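Local coordinates for protein PfEMP1 variant 1 of strain MC (Plasmodium falciparum, PDB 5LGD) that is one helical domain of a PfEMP1 protein of the malaria parasite, which probably binds receptors on the host cell surface, at residues B[17-22]-B[110-115]; B[23-28]-B[50-55]; B[30-35]-B[43-48]; B[54-59]-B[151-156]. One frame throughout, in Å; residues are numbered along the deposited sequence.

Contact 1 (B[17-22]-B[110-115])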
loop_
_atom_site.group_PDB
_atom_site.type_symbol
_atom_site.label_atom_id
_atom_site.label_comp_id
_atom_site.label_asym_id
_atom_site.label_seq_id
_atom_site.Cartn_x
_atom_site.Cartn_y
_atom_site.Cartn_z
ATOM N N ASP B 17 8.332 35.428 -3.814
ATOM C CA ASP B 17 8.917 36.716 -4.207
ATOM C C ASP B 17 7.959 37.568 -5.070
ATOM O O ASP B 17 7.977 38.786 -4.938
ATOM C CB ASP B 17 10.255 36.499 -4.950
ATOM C CG ASP B 17 11.343 35.812 -4.139
ATOM O OD1 ASP B 17 11.113 35.524 -2.934
ATOM O OD2 ASP B 17 12.403 35.534 -4.705
ATOM N N MET B 18 7.106 36.951 -5.918
ATOM C CA MET B 18 6.195 37.785 -6.690
ATOM C C MET B 18 5.097 38.373 -5.761
ATOM O O MET B 18 4.799 39.573 -5.861
ATOM C CB MET B 18 5.686 37.100 -7.980
ATOM C CG MET B 18 4.359 36.409 -7.872
ATOM S SD MET B 18 3.017 37.584 -8.140
ATOM C CE MET B 18 1.694 36.503 -8.050
ATOM N N LEU B 19 4.615 37.580 -4.787
ATOM C CA LEU B 19 3.596 38.013 -3.818
ATOM C C LEU B 19 4.104 39.137 -2.951
ATOM O O LEU B 19 3.365 40.096 -2.676
ATOM C CB LEU B 19 3.128 36.829 -2.959
ATOM C CG LEU B 19 2.314 35.746 -3.724
ATOM C CD1 LEU B 19 1.974 34.575 -2.820
ATOM C CD2 LEU B 19 1.046 36.313 -4.284
ATOM N N ILE B 20 5.401 39.051 -2.608
ATOM C CA ILE B 20 6.135 40.011 -1.804
ATOM C C ILE B 20 6.346 41.290 -2.605
ATOM O O ILE B 20 6.127 42.373 -2.083
ATOM C CB ILE B 20 7.434 39.374 -1.191
ATOM C CG1 ILE B 20 7.102 38.344 -0.054
ATOM C CG2 ILE B 20 8.407 40.414 -0.642
ATOM C CD1 ILE B 20 6.044 38.684 0.899
ATOM N N ASP B 21 6.724 41.170 -3.859
ATOM C CA ASP B 21 6.906 42.307 -4.762
ATOM C C ASP B 21 5.581 43.038 -4.964
ATOM O O ASP B 21 5.534 44.262 -4.878
ATOM C CB ASP B 21 7.507 41.847 -6.086
ATOM C CG ASP B 21 8.958 41.410 -6.064
ATOM O OD1 ASP B 21 9.668 41.758 -5.105
ATOM O OD2 ASP B 21 9.396 40.768 -7.038
ATOM N N SER B 22 4.485 42.293 -5.116
ATOM C CA SER B 22 3.147 42.878 -5.253
ATOM C C SER B 22 2.826 43.774 -4.019
ATOM O O SER B 22 2.392 44.914 -4.183
ATOM C CB SER B 22 2.107 41.781 -5.473
ATOM O OG SER B 22 0.845 42.325 -5.820
ATOM N N LYS B 110 -0.013 37.210 6.704
ATOM C CA LYS B 110 -1.065 38.208 6.963
ATOM C C LYS B 110 -1.193 39.214 5.788
ATOM O O LYS B 110 -2.305 39.469 5.329
ATOM C CB LYS B 110 -0.766 38.964 8.269
ATOM C CG LYS B 110 -1.915 39.812 8.821
ATOM C CD LYS B 110 -1.475 40.447 10.132
ATOM C CE LYS B 110 -2.627 41.012 10.901
ATOM N NZ LYS B 110 -2.196 41.452 12.247
ATOM N N ARG B 111 -0.038 39.795 5.344
ATOM C CA ARG B 111 0.077 40.769 4.249
ATOM C C ARG B 111 -0.401 40.164 2.912
ATOM O O ARG B 111 -1.107 40.837 2.149
ATOM C CB ARG B 111 1.542 41.292 4.087
ATOM C CG ARG B 111 2.188 41.946 5.325
ATOM C CD ARG B 111 3.360 42.934 5.089
ATOM N NE ARG B 111 4.236 42.680 3.933
ATOM C CZ ARG B 111 5.233 41.795 3.897
ATOM N NH1 ARG B 111 5.458 40.999 4.924
ATOM N NH2 ARG B 111 5.963 41.651 2.801
ATOM N N ILE B 112 -0.002 38.894 2.629
ATOM C CA ILE B 112 -0.342 38.188 1.394
ATOM C C ILE B 112 -1.872 37.941 1.375
ATOM O O ILE B 112 -2.536 38.315 0.405
ATOM C CB ILE B 112 0.484 36.884 1.228
ATOM C CG1 ILE B 112 1.995 37.228 1.101
ATOM C CG2 ILE B 112 -0.027 36.100 -0.015
ATOM C CD1 ILE B 112 3.012 36.083 1.172
ATOM N N GLU B 113 -2.420 37.382 2.481
ATOM C CA GLU B 113 -3.840 37.113 2.686
ATOM C C GLU B 113 -4.654 38.400 2.433
ATOM O O GLU B 113 -5.623 38.345 1.677
ATOM C CB GLU B 113 -4.054 36.564 4.102
ATOM C CG GLU B 113 -5.323 35.758 4.301
ATOM C CD GLU B 113 -5.500 35.146 5.679
ATOM O OE1 GLU B 113 -4.844 35.608 6.641
ATOM O OE2 GLU B 113 -6.319 34.207 5.796
ATOM N N ALA B 114 -4.200 39.558 2.961
ATOM C CA ALA B 114 -4.834 40.874 2.762
ATOM C C ALA B 114 -4.831 41.286 1.267
ATOM O O ALA B 114 -5.866 41.732 0.743
ATOM C CB ALA B 114 -4.109 41.929 3.581
ATOM N N LEU B 115 -3.649 41.149 0.602
ATOM C CA LEU B 115 -3.421 41.419 -0.826
ATOM C C LEU B 115 -4.360 40.557 -1.683
ATOM O O LEU B 115 -4.985 41.076 -2.604
ATOM C CB LEU B 115 -1.945 41.148 -1.205
ATOM C CG LEU B 115 -1.519 41.490 -2.651
ATOM C CD1 LEU B 115 -0.875 42.887 -2.713
ATOM C CD2 LEU B 115 -0.522 40.499 -3.147
#
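Leu-19 and Ile-112 face each other where the helices of 17-22 and 110-115 cross, their side chains meeting at about a right angle, with Leu-19 CD1 3.8 Å from Ile-112 CG2. Both CB atoms are aimed across the interface, and the axes of these segments come within 10.0 Å at a crossing angle of 73°. Ile-20 starts off to the flank, yet its CD1 swings in to 4.0 Å from Ile-112 CD1, so the two isoleucines touch by their CD1 methyls. The same Ile-20 CD1 also approaches Arg-111 NH2 obliquely, a doubtful detail because the arginine occupies two conformers. One turn on, Leu-115 grips Ser-22 with both branches of its fork: Ser-22 OG lies 3.5 Å from Leu-115 CD2 and 3.6 Å from Leu-115 CD1. With OG anti to the backbone N (chi1 -171°), the hydroxyl of Ser-22 lies against this apolar fork while its polar need is met by Glu-152 OE1 of helix 144-162 through a hydrogen bond. Leu-148 of that helix touches Leu-19 and Leu-115, and Leu-96 of helix 92-103 touches Ile-112. The arrangement is that of a helical bundle core, in which the short helix 106-118 lies steeply across the long helix 7-29 and packs against it mainly through leucine and isoleucine side chains.

Contact 2 (B[23-28]-B[50-55]). Unlike the reference sequence in segment 50-55: Ser-51 (reference Cys).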
loop_
_atom_site.group_PDB
_atom_site.type_symbol
_atom_site.label_atom_id
_atom_site.label_comp_id
_atom_site.label_asym_id
_atom_site.label_seq_id
_atom_site.Cartn_x
_atom_site.Cartn_y
_atom_site.Cartn_z
ATOM N N ILE B 23 3.169 43.307 -2.817
ATOM C CA ILE B 23 2.997 44.065 -1.565
ATOM C C ILE B 23 3.945 45.265 -1.512
ATOM O O ILE B 23 3.554 46.333 -1.038
ATOM C CB ILE B 23 3.219 43.157 -0.315
ATOM C CG1 ILE B 23 2.173 42.023 -0.210
ATOM C CG2 ILE B 23 3.315 43.978 0.978
ATOM C CD1 ILE B 23 2.694 40.814 0.625
ATOM N N LYS B 24 5.212 45.058 -1.924
ATOM C CA LYS B 24 6.248 46.106 -1.896
ATOM C C LYS B 24 5.923 47.273 -2.832
ATOM O O LYS B 24 6.445 48.358 -2.609
ATOM C CB LYS B 24 7.639 45.529 -2.197
ATOM C CG LYS B 24 8.300 44.855 -1.010
ATOM C CD LYS B 24 9.410 43.938 -1.503
ATOM C CE LYS B 24 10.619 43.946 -0.603
ATOM N NZ LYS B 24 10.427 43.106 0.610
ATOM N N TRP B 25 5.049 47.053 -3.862
ATOM C CA TRP B 25 4.610 48.127 -4.758
ATOM C C TRP B 25 3.778 49.131 -3.978
ATOM O O TRP B 25 3.941 50.326 -4.165
ATOM C CB TRP B 25 3.836 47.587 -5.963
ATOM C CG TRP B 25 4.742 47.185 -7.082
ATOM C CD1 TRP B 25 4.999 45.914 -7.513
ATOM C CD2 TRP B 25 5.527 48.059 -7.913
ATOM N NE1 TRP B 25 5.884 45.942 -8.570
ATOM C CE2 TRP B 25 6.242 47.246 -8.820
ATOM C CE3 TRP B 25 5.714 49.451 -7.960
ATOM C CZ2 TRP B 25 7.092 47.787 -9.802
ATOM C CZ3 TRP B 25 6.559 49.984 -8.924
ATOM C CH2 TRP B 25 7.266 49.155 -9.807
ATOM N N ARG B 26 2.967 48.638 -3.037
ATOM C CA ARG B 26 2.155 49.471 -2.162
ATOM C C ARG B 26 2.972 50.048 -1.030
ATOM O O ARG B 26 2.824 51.230 -0.745
ATOM C CB ARG B 26 0.921 48.721 -1.656
ATOM C CG ARG B 26 -0.162 48.550 -2.738
ATOM C CD ARG B 26 0.099 47.355 -3.649
ATOM N NE ARG B 26 -1.042 47.083 -4.513
ATOM C CZ ARG B 26 -1.018 46.267 -5.553
ATOM N NH1 ARG B 26 0.114 45.664 -5.908
ATOM N NH2 ARG B 26 -2.114 46.075 -6.275
ATOM N N ASP B 27 3.884 49.264 -0.436
ATOM C CA ASP B 27 4.766 49.714 0.679
ATOM C C ASP B 27 5.689 50.874 0.255
ATOM O O ASP B 27 5.919 51.812 1.023
ATOM C CB ASP B 27 5.628 48.538 1.155
ATOM C CG ASP B 27 4.895 47.538 2.021
ATOM O OD1 ASP B 27 3.639 47.638 2.117
ATOM O OD2 ASP B 27 5.572 46.668 2.625
ATOM N N GLU B 28 6.185 50.812 -0.993
ATOM C CA GLU B 28 7.077 51.822 -1.571
ATOM C C GLU B 28 6.335 52.927 -2.356
ATOM O O GLU B 28 6.662 54.104 -2.189
ATOM C CB GLU B 28 8.178 51.152 -2.429
ATOM C CG GLU B 28 9.304 50.571 -1.585
ATOM C CD GLU B 28 10.119 49.466 -2.226
ATOM O OE1 GLU B 28 10.210 48.371 -1.626
ATOM O OE2 GLU B 28 10.696 49.703 -3.311
ATOM N N ILE B 50 3.848 53.001 -14.777
ATOM C CA ILE B 50 4.444 52.359 -15.954
ATOM C C ILE B 50 5.375 51.211 -15.524
ATOM O O ILE B 50 5.281 50.124 -16.098
ATOM C CB ILE B 50 5.103 53.398 -16.909
ATOM C CG1 ILE B 50 4.028 54.342 -17.476
ATOM C CG2 ILE B 50 5.874 52.711 -18.046
ATOM C CD1 ILE B 50 4.508 55.586 -18.013
ATOM N N SER B 51 6.248 51.444 -14.520
ATOM C CA SER B 51 7.165 50.424 -13.959
ATOM C C SER B 51 6.383 49.256 -13.364
ATOM O O SER B 51 6.763 48.091 -13.561
ATOM C CB SER B 51 8.057 51.022 -12.873
ATOM O OG SER B 51 8.849 52.076 -13.395
ATOM N N PHE B 52 5.279 49.581 -12.638
ATOM C CA PHE B 52 4.377 48.600 -12.050
ATOM C C PHE B 52 3.690 47.824 -13.208
ATOM O O PHE B 52 3.681 46.602 -13.168
ATOM C CB PHE B 52 3.365 49.256 -11.111
ATOM C CG PHE B 52 2.305 48.316 -10.579
ATOM C CD1 PHE B 52 2.658 47.138 -9.923
ATOM C CD2 PHE B 52 0.957 48.630 -10.691
ATOM C CE1 PHE B 52 1.679 46.264 -9.449
ATOM C CE2 PHE B 52 -0.024 47.755 -10.211
ATOM C CZ PHE B 52 0.344 46.577 -9.602
ATOM N N GLN B 53 3.205 48.523 -14.257
ATOM C CA GLN B 53 2.609 47.886 -15.444
ATOM C C GLN B 53 3.615 46.940 -16.127
ATOM O O GLN B 53 3.231 45.845 -16.536
ATOM C CB GLN B 53 2.087 48.925 -16.453
ATOM C CG GLN B 53 1.332 48.284 -17.621
ATOM C CD GLN B 53 0.516 49.277 -18.386
ATOM O OE1 GLN B 53 1.049 50.117 -19.120
ATOM N NE2 GLN B 53 -0.801 49.185 -18.252
ATOM N N LYS B 54 4.892 47.378 -16.244
ATOM C CA LYS B 54 5.994 46.608 -16.834
ATOM C C LYS B 54 6.199 45.317 -16.043
ATOM O O LYS B 54 6.237 44.237 -16.639
ATOM C CB LYS B 54 7.293 47.438 -16.816
ATOM C CG LYS B 54 8.306 47.063 -17.894
ATOM C CD LYS B 54 9.720 47.506 -17.521
ATOM C CE LYS B 54 10.669 47.405 -18.696
ATOM N NZ LYS B 54 12.049 47.813 -18.322
ATOM N N TRP B 55 6.324 45.437 -14.692
ATOM C CA TRP B 55 6.502 44.329 -13.777
ATOM C C TRP B 55 5.433 43.283 -13.980
ATOM O O TRP B 55 5.787 42.119 -14.033
ATOM C CB TRP B 55 6.470 44.836 -12.324
ATOM C CG TRP B 55 6.562 43.763 -11.281
ATOM C CD1 TRP B 55 7.689 43.125 -10.850
ATOM C CD2 TRP B 55 5.482 43.241 -10.500
ATOM N NE1 TRP B 55 7.381 42.250 -9.836
ATOM C CE2 TRP B 55 6.035 42.316 -9.585
ATOM C CE3 TRP B 55 4.094 43.462 -10.486
ATOM C CZ2 TRP B 55 5.245 41.600 -8.680
ATOM C CZ3 TRP B 55 3.322 42.778 -9.558
ATOM C CH2 TRP B 55 3.896 41.855 -8.675
#
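An aromatic cluster of Trp-25, Phe-52 and Trp-55 fills the space between the segments 23-28 and 50-55. Phe-52 turns its edge to one face of the Trp-25 five-membered ring, in an edge-to-face pair with planes at 57°; the closest atoms are Phe-52 CD1 and Trp-25 CG, 3.5 Å apart. On the same face of the indole, Phe-52 CB makes a CH-pi contact, 3.8 Å from the centroid of the Trp-25 six-membered ring and almost on its normal. Trp-25 in turn presents its own edge to Trp-55, NE1 lying 3.3 Å from Trp-55 CD2 over the ring face. The two long helices carrying these residues, 7-29 and 45-70, run antiparallel in the helical bundle, and the axes of these segments come no closer than 11.8 Å, a wide spacing bridged by the indole of Trp-25. Arg-26 reaches the far end of the Phe-52 ring, with NH1 3.8 Å from Phe-52 CZ and the guanidinium nearly perpendicular to the ring (81°). Its charge is met by a salt bridge from NH2 to Glu-152 of helix 144-162.

Contact 3 (B[30-35]-B[43-48])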
loop_
_atom_site.group_PDB
_atom_site.type_symbol
_atom_site.label_atom_id
_atom_site.label_comp_id
_atom_site.label_asym_id
_atom_site.label_seq_id
_atom_site.Cartn_x
_atom_site.Cartn_y
_atom_site.Cartn_z
ATOM N N GLY B 30 2.660 53.363 -2.685
ATOM C CA GLY B 30 1.240 53.356 -2.357
ATOM C C GLY B 30 0.553 54.692 -2.583
ATOM O O GLY B 30 -0.668 54.724 -2.743
ATOM N N ARG B 31 1.319 55.804 -2.630
ATOM C CA ARG B 31 0.735 57.122 -2.944
ATOM C C ARG B 31 0.180 57.072 -4.405
ATOM O O ARG B 31 -0.793 57.756 -4.709
ATOM C CB ARG B 31 1.743 58.283 -2.711
ATOM C CG ARG B 31 2.758 58.512 -3.840
ATOM C CD ARG B 31 4.019 59.266 -3.420
ATOM N NE ARG B 31 4.754 59.811 -4.575
ATOM C CZ ARG B 31 5.672 59.156 -5.285
ATOM N NH1 ARG B 31 5.994 57.902 -4.977
ATOM N NH2 ARG B 31 6.277 59.750 -6.306
ATOM N N CYS B 32 0.767 56.189 -5.251
ATOM C CA CYS B 32 0.423 55.944 -6.662
ATOM C C CYS B 32 -0.520 54.769 -6.820
ATOM O O CYS B 32 -1.559 54.916 -7.476
ATOM C CB CYS B 32 1.686 55.736 -7.498
ATOM S SG CYS B 32 2.959 56.989 -7.235
ATOM N N ILE B 33 -0.100 53.582 -6.291
ATOM C CA ILE B 33 -0.800 52.286 -6.365
ATOM C C ILE B 33 -1.638 52.023 -5.098
ATOM O O ILE B 33 -1.114 51.614 -4.051
ATOM C CB ILE B 33 0.172 51.102 -6.693
ATOM C CG1 ILE B 33 1.010 51.376 -7.949
ATOM C CG2 ILE B 33 -0.600 49.791 -6.848
ATOM C CD1 ILE B 33 2.373 50.831 -7.941
ATOM N N ASN B 34 -2.946 52.264 -5.206
ATOM C CA ASN B 34 -3.897 52.061 -4.114
ATOM C C ASN B 34 -5.304 51.728 -4.649
ATOM O O ASN B 34 -5.476 51.537 -5.857
ATOM C CB ASN B 34 -3.896 53.271 -3.139
ATOM C CG ASN B 34 -4.146 54.606 -3.801
ATOM O OD1 ASN B 34 -5.244 54.890 -4.270
ATOM N ND2 ASN B 34 -3.135 55.467 -3.840
ATOM N N LYS B 35 -6.291 51.608 -3.745
ATOM C CA LYS B 35 -7.680 51.307 -4.106
ATOM C C LYS B 35 -8.613 52.441 -3.659
ATOM O O LYS B 35 -9.834 52.268 -3.607
ATOM C CB LYS B 35 -8.116 49.946 -3.541
ATOM C CG LYS B 35 -7.632 48.766 -4.374
ATOM C CD LYS B 35 -8.609 47.608 -4.300
ATOM C CE LYS B 35 -8.365 46.614 -5.396
ATOM N NZ LYS B 35 -9.553 45.751 -5.622
ATOM N N LYS B 43 1.791 63.891 -8.420
ATOM C CA LYS B 43 2.998 64.224 -9.170
ATOM C C LYS B 43 4.009 63.061 -9.044
ATOM O O LYS B 43 4.164 62.487 -7.955
ATOM C CB LYS B 43 3.592 65.546 -8.621
ATOM C CG LYS B 43 4.261 66.433 -9.660
ATOM C CD LYS B 43 4.536 67.837 -9.131
ATOM C CE LYS B 43 6.010 68.100 -8.962
ATOM N NZ LYS B 43 6.267 69.479 -8.475
ATOM N N GLY B 44 4.607 62.690 -10.180
ATOM C CA GLY B 44 5.615 61.637 -10.279
ATOM C C GLY B 44 5.101 60.218 -10.231
ATOM O O GLY B 44 5.888 59.273 -10.272
ATOM N N CYS B 45 3.784 60.050 -10.147
ATOM C CA CYS B 45 3.179 58.729 -10.074
ATOM C C CYS B 45 3.072 58.034 -11.389
ATOM O O CYS B 45 3.146 56.810 -11.394
ATOM C CB CYS B 45 1.831 58.784 -9.377
ATOM S SG CYS B 45 1.941 58.719 -7.583
ATOM N N ASN B 46 2.887 58.782 -12.507
ATOM C CA ASN B 46 2.782 58.193 -13.843
ATOM C C ASN B 46 3.906 57.194 -14.115
ATOM O O ASN B 46 3.619 56.045 -14.484
ATOM C CB ASN B 46 2.740 59.260 -14.925
ATOM C CG ASN B 46 3.016 58.684 -16.281
ATOM O OD1 ASN B 46 2.122 58.105 -16.923
ATOM N ND2 ASN B 46 4.292 58.733 -16.695
ATOM N N LYS B 47 5.177 57.646 -13.929
ATOM C CA LYS B 47 6.424 56.881 -14.095
ATOM C C LYS B 47 6.302 55.549 -13.353
ATOM O O LYS B 47 6.503 54.495 -13.957
ATOM C CB LYS B 47 7.622 57.703 -13.557
ATOM C CG LYS B 47 8.990 57.058 -13.767
ATOM C CD LYS B 47 10.105 57.835 -13.075
ATOM C CE LYS B 47 10.823 57.010 -12.031
ATOM N NZ LYS B 47 11.955 57.762 -11.420
ATOM N N LYS B 48 5.892 55.609 -12.059
ATOM C CA LYS B 48 5.698 54.448 -11.202
ATOM C C LYS B 48 4.569 53.526 -11.675
ATOM O O LYS B 48 4.729 52.317 -11.556
ATOM C CB LYS B 48 5.526 54.875 -9.730
ATOM C CG LYS B 48 6.798 54.682 -8.920
ATOM C CD LYS B 48 7.673 55.913 -8.886
ATOM C CE LYS B 48 9.095 55.528 -8.556
ATOM N NZ LYS B 48 9.850 56.654 -7.941
#
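Arg-31 reaches over the disulfide of Cys-32 and Cys-45 toward the start of helix 45-70. From CB, its CG takes the crowded position between the backbone N and the carbonyl carbon (chi1 81°), which brings CG to 3.8 Å from Cys-45 SG. Beyond CG the chain runs extended to NE, and the guanidinium then turns one face to the sulfurs: Cys-32 SG lies 3.9 Å above the plane of the Arg-31 group, offset toward its rim. At the tip, Arg-31 NH2 comes to 3.8 Å from Lys-43 O, too long for a hydrogen bond. Lys-48 NZ is 5.0 Å from Arg-31 NH2, so two like charges lie near each other, which would be expected to be mildly unfavourable. Beneath the arginine, Cys-32 SG and Cys-45 SG are joined at 2.0 Å with a chi3 of -77°, and Cys-32 SG also rests 4.2 Å from Lys-48 CB. The turn of 30-35 is braced internally by Asn-34 ND2, which donates a straight hydrogen bond of 2.8 Å to Gly-30 O in the carbonyl plane. The covalent link thus ties the loop that leaves helix 7-29 to the N-terminal end of the 45-70 region, while His-163 and Asp-166, just past helix 144-162, border it through a weak bond to Cys-32 O and backbone bonds to Gly-44.

Contact 4 (B[54-59]-B[151-156])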
loop_
_atom_site.group_PDB
_atom_site.type_symbol
_atom_site.label_atom_id
_atom_site.label_comp_id
_atom_site.label_asym_id
_atom_site.label_seq_id
_atom_site.Cartn_x
_atom_site.Cartn_y
_atom_site.Cartn_z
ATOM N N LYS B 54 4.892 47.378 -16.244
ATOM C CA LYS B 54 5.994 46.608 -16.834
ATOM C C LYS B 54 6.199 45.317 -16.043
ATOM O O LYS B 54 6.237 44.237 -16.639
ATOM C CB LYS B 54 7.293 47.438 -16.816
ATOM C CG LYS B 54 8.306 47.063 -17.894
ATOM C CD LYS B 54 9.720 47.506 -17.521
ATOM C CE LYS B 54 10.669 47.405 -18.696
ATOM N NZ LYS B 54 12.049 47.813 -18.322
ATOM N N TRP B 55 6.324 45.437 -14.692
ATOM C CA TRP B 55 6.502 44.329 -13.777
ATOM C C TRP B 55 5.433 43.283 -13.980
ATOM O O TRP B 55 5.787 42.119 -14.033
ATOM C CB TRP B 55 6.470 44.836 -12.324
ATOM C CG TRP B 55 6.562 43.763 -11.281
ATOM C CD1 TRP B 55 7.689 43.125 -10.850
ATOM C CD2 TRP B 55 5.482 43.241 -10.500
ATOM N NE1 TRP B 55 7.381 42.250 -9.836
ATOM C CE2 TRP B 55 6.035 42.316 -9.585
ATOM C CE3 TRP B 55 4.094 43.462 -10.486
ATOM C CZ2 TRP B 55 5.245 41.600 -8.680
ATOM C CZ3 TRP B 55 3.322 42.778 -9.558
ATOM C CH2 TRP B 55 3.896 41.855 -8.675
ATOM N N VAL B 56 4.134 43.684 -14.083
ATOM C CA VAL B 56 2.995 42.763 -14.281
ATOM C C VAL B 56 3.210 41.907 -15.541
ATOM O O VAL B 56 3.065 40.695 -15.462
ATOM C CB VAL B 56 1.595 43.450 -14.296
ATOM C CG1 VAL B 56 0.469 42.418 -14.259
ATOM C CG2 VAL B 56 1.430 44.437 -13.155
ATOM N N GLU B 57 3.613 42.524 -16.668
ATOM C CA GLU B 57 3.879 41.810 -17.921
ATOM C C GLU B 57 5.081 40.866 -17.802
ATOM O O GLU B 57 4.979 39.729 -18.256
ATOM C CB GLU B 57 3.987 42.757 -19.130
ATOM C CG GLU B 57 2.848 42.600 -20.128
ATOM C CD GLU B 57 2.609 41.204 -20.680
ATOM O OE1 GLU B 57 3.505 40.676 -21.379
ATOM O OE2 GLU B 57 1.525 40.637 -20.413
ATOM N N GLN B 58 6.172 41.299 -17.122
ATOM C CA GLN B 58 7.366 40.470 -16.827
ATOM C C GLN B 58 6.981 39.226 -16.011
ATOM O O GLN B 58 7.464 38.128 -16.310
ATOM C CB GLN B 58 8.425 41.265 -16.030
ATOM C CG GLN B 58 9.693 41.575 -16.819
ATOM C CD GLN B 58 10.042 43.056 -16.824
ATOM O OE1 GLN B 58 10.093 43.703 -17.881
ATOM N NE2 GLN B 58 10.320 43.621 -15.653
ATOM N N LYS B 59 6.122 39.397 -14.970
ATOM C CA LYS B 59 5.695 38.269 -14.128
ATOM C C LYS B 59 4.725 37.351 -14.872
ATOM O O LYS B 59 4.835 36.142 -14.721
ATOM C CB LYS B 59 5.153 38.719 -12.758
ATOM C CG LYS B 59 6.073 39.696 -11.999
ATOM C CD LYS B 59 7.003 39.000 -11.001
ATOM C CE LYS B 59 8.401 38.812 -11.550
ATOM N NZ LYS B 59 9.195 37.832 -10.739
ATOM N N HIS B 151 -5.624 40.870 -11.911
ATOM C CA HIS B 151 -5.997 41.958 -11.002
ATOM C C HIS B 151 -4.953 43.081 -11.054
ATOM O O HIS B 151 -5.313 44.264 -11.069
ATOM C CB HIS B 151 -6.163 41.437 -9.563
ATOM C CG HIS B 151 -6.314 42.526 -8.547
ATOM N ND1 HIS B 151 -7.551 43.068 -8.254
ATOM C CD2 HIS B 151 -5.369 43.172 -7.825
ATOM C CE1 HIS B 151 -7.324 44.003 -7.350
ATOM N NE2 HIS B 151 -6.026 44.103 -7.058
ATOM N N GLU B 152 -3.669 42.698 -11.102
ATOM C CA GLU B 152 -2.527 43.606 -11.156
ATOM C C GLU B 152 -2.535 44.430 -12.431
ATOM O O GLU B 152 -2.214 45.614 -12.396
ATOM C CB GLU B 152 -1.203 42.836 -10.972
ATOM C CG GLU B 152 -1.001 42.269 -9.570
ATOM C CD GLU B 152 -0.939 43.280 -8.437
ATOM O OE1 GLU B 152 0.191 43.658 -8.053
ATOM O OE2 GLU B 152 -2.005 43.612 -7.863
ATOM N N GLN B 153 -2.922 43.806 -13.548
ATOM C CA GLN B 153 -3.036 44.448 -14.855
ATOM C C GLN B 153 -4.128 45.533 -14.831
ATOM O O GLN B 153 -3.964 46.566 -15.470
ATOM C CB GLN B 153 -3.339 43.398 -15.923
ATOM C CG GLN B 153 -3.079 43.871 -17.355
ATOM C CD GLN B 153 -1.599 43.904 -17.678
ATOM O OE1 GLN B 153 -0.975 42.868 -17.957
ATOM N NE2 GLN B 153 -1.011 45.099 -17.668
ATOM N N LYS B 154 -5.228 45.290 -14.080
ATOM C CA LYS B 154 -6.352 46.214 -13.902
ATOM C C LYS B 154 -5.986 47.357 -12.979
ATOM O O LYS B 154 -6.433 48.466 -13.229
ATOM C CB LYS B 154 -7.619 45.487 -13.426
ATOM C CG LYS B 154 -8.288 44.678 -14.539
ATOM C CD LYS B 154 -8.974 43.421 -14.017
ATOM C CE LYS B 154 -9.392 42.496 -15.141
ATOM N NZ LYS B 154 -10.109 41.292 -14.641
ATOM N N GLU B 155 -5.167 47.104 -11.929
ATOM C CA GLU B 155 -4.712 48.148 -11.010
ATOM C C GLU B 155 -3.700 49.096 -11.653
ATOM O O GLU B 155 -3.780 50.301 -11.424
ATOM C CB GLU B 155 -4.189 47.581 -9.688
ATOM C CG GLU B 155 -5.305 47.089 -8.778
ATOM C CD GLU B 155 -6.365 48.114 -8.410
ATOM O OE1 GLU B 155 -5.998 49.168 -7.841
ATOM O OE2 GLU B 155 -7.557 47.878 -8.720
ATOM N N ALA B 156 -2.777 48.558 -12.471
ATOM C CA ALA B 156 -1.792 49.355 -13.191
ATOM C C ALA B 156 -2.508 50.183 -14.316
ATOM O O ALA B 156 -2.061 51.288 -14.649
ATOM C CB ALA B 156 -0.746 48.437 -13.791
#
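The helical segments 54-59 and 151-156 run antiparallel, with axes 9.4 Å apart and directions at 162°, and Val-56 CA sits 6.3 Å from Gln-153 CA. Val-56 points across the interface: its CG1, anti to the backbone N (chi1 -170°), lies 3.7 Å from Glu-152 CB and equally near the backbone N of Gln-153, while CG2 presses on the same Glu-152 CB at 3.8 Å. The valine and glutamate side chains cross at about a right angle. Bent at chi2, Glu-152 carries its carboxylate round to the rim of Trp-55, where OE1 lies 3.6 Å from CZ3 near the ring plane, the carboxylate standing almost perpendicular to the indole (83°). Both oxygens of this buried group have partners on helix 7-29: OE1 is hydrogen-bonded to Ser-22 OG and OE2 forms a salt bridge with Arg-26 NH2, consistent with a charged carboxylate. Lys-59 CG lies over one face of the Trp-55 indole, 3.5 Å above its plane and offset toward the rim. Helices 45-70 and 144-162 thus lie side by side, with helix 7-29 touching both through Trp-55 and Glu-152.

How the contacts relate
Contact 1 is the most buried and mainly aliphatic, whereas contact 2 lies nearer the surface and is built from aromatic rings. Contacts 1 and 2 both use helix 7-29, and contacts 2, 3 and 4 all draw on helix 45-70, with Lys-54 and Trp-55 common to 2 and 4. Contact 4, partly buried, mixes a valine with polar chains; its Glu-152 connects it to contact 1 by a probable hydrogen bond with Ser-22 and to contact 2 by a salt bridge with Arg-26. Contact 3, farthest from the chain centre, relies on a covalent bond instead, and its Ile-33 packs against the aromatic cluster.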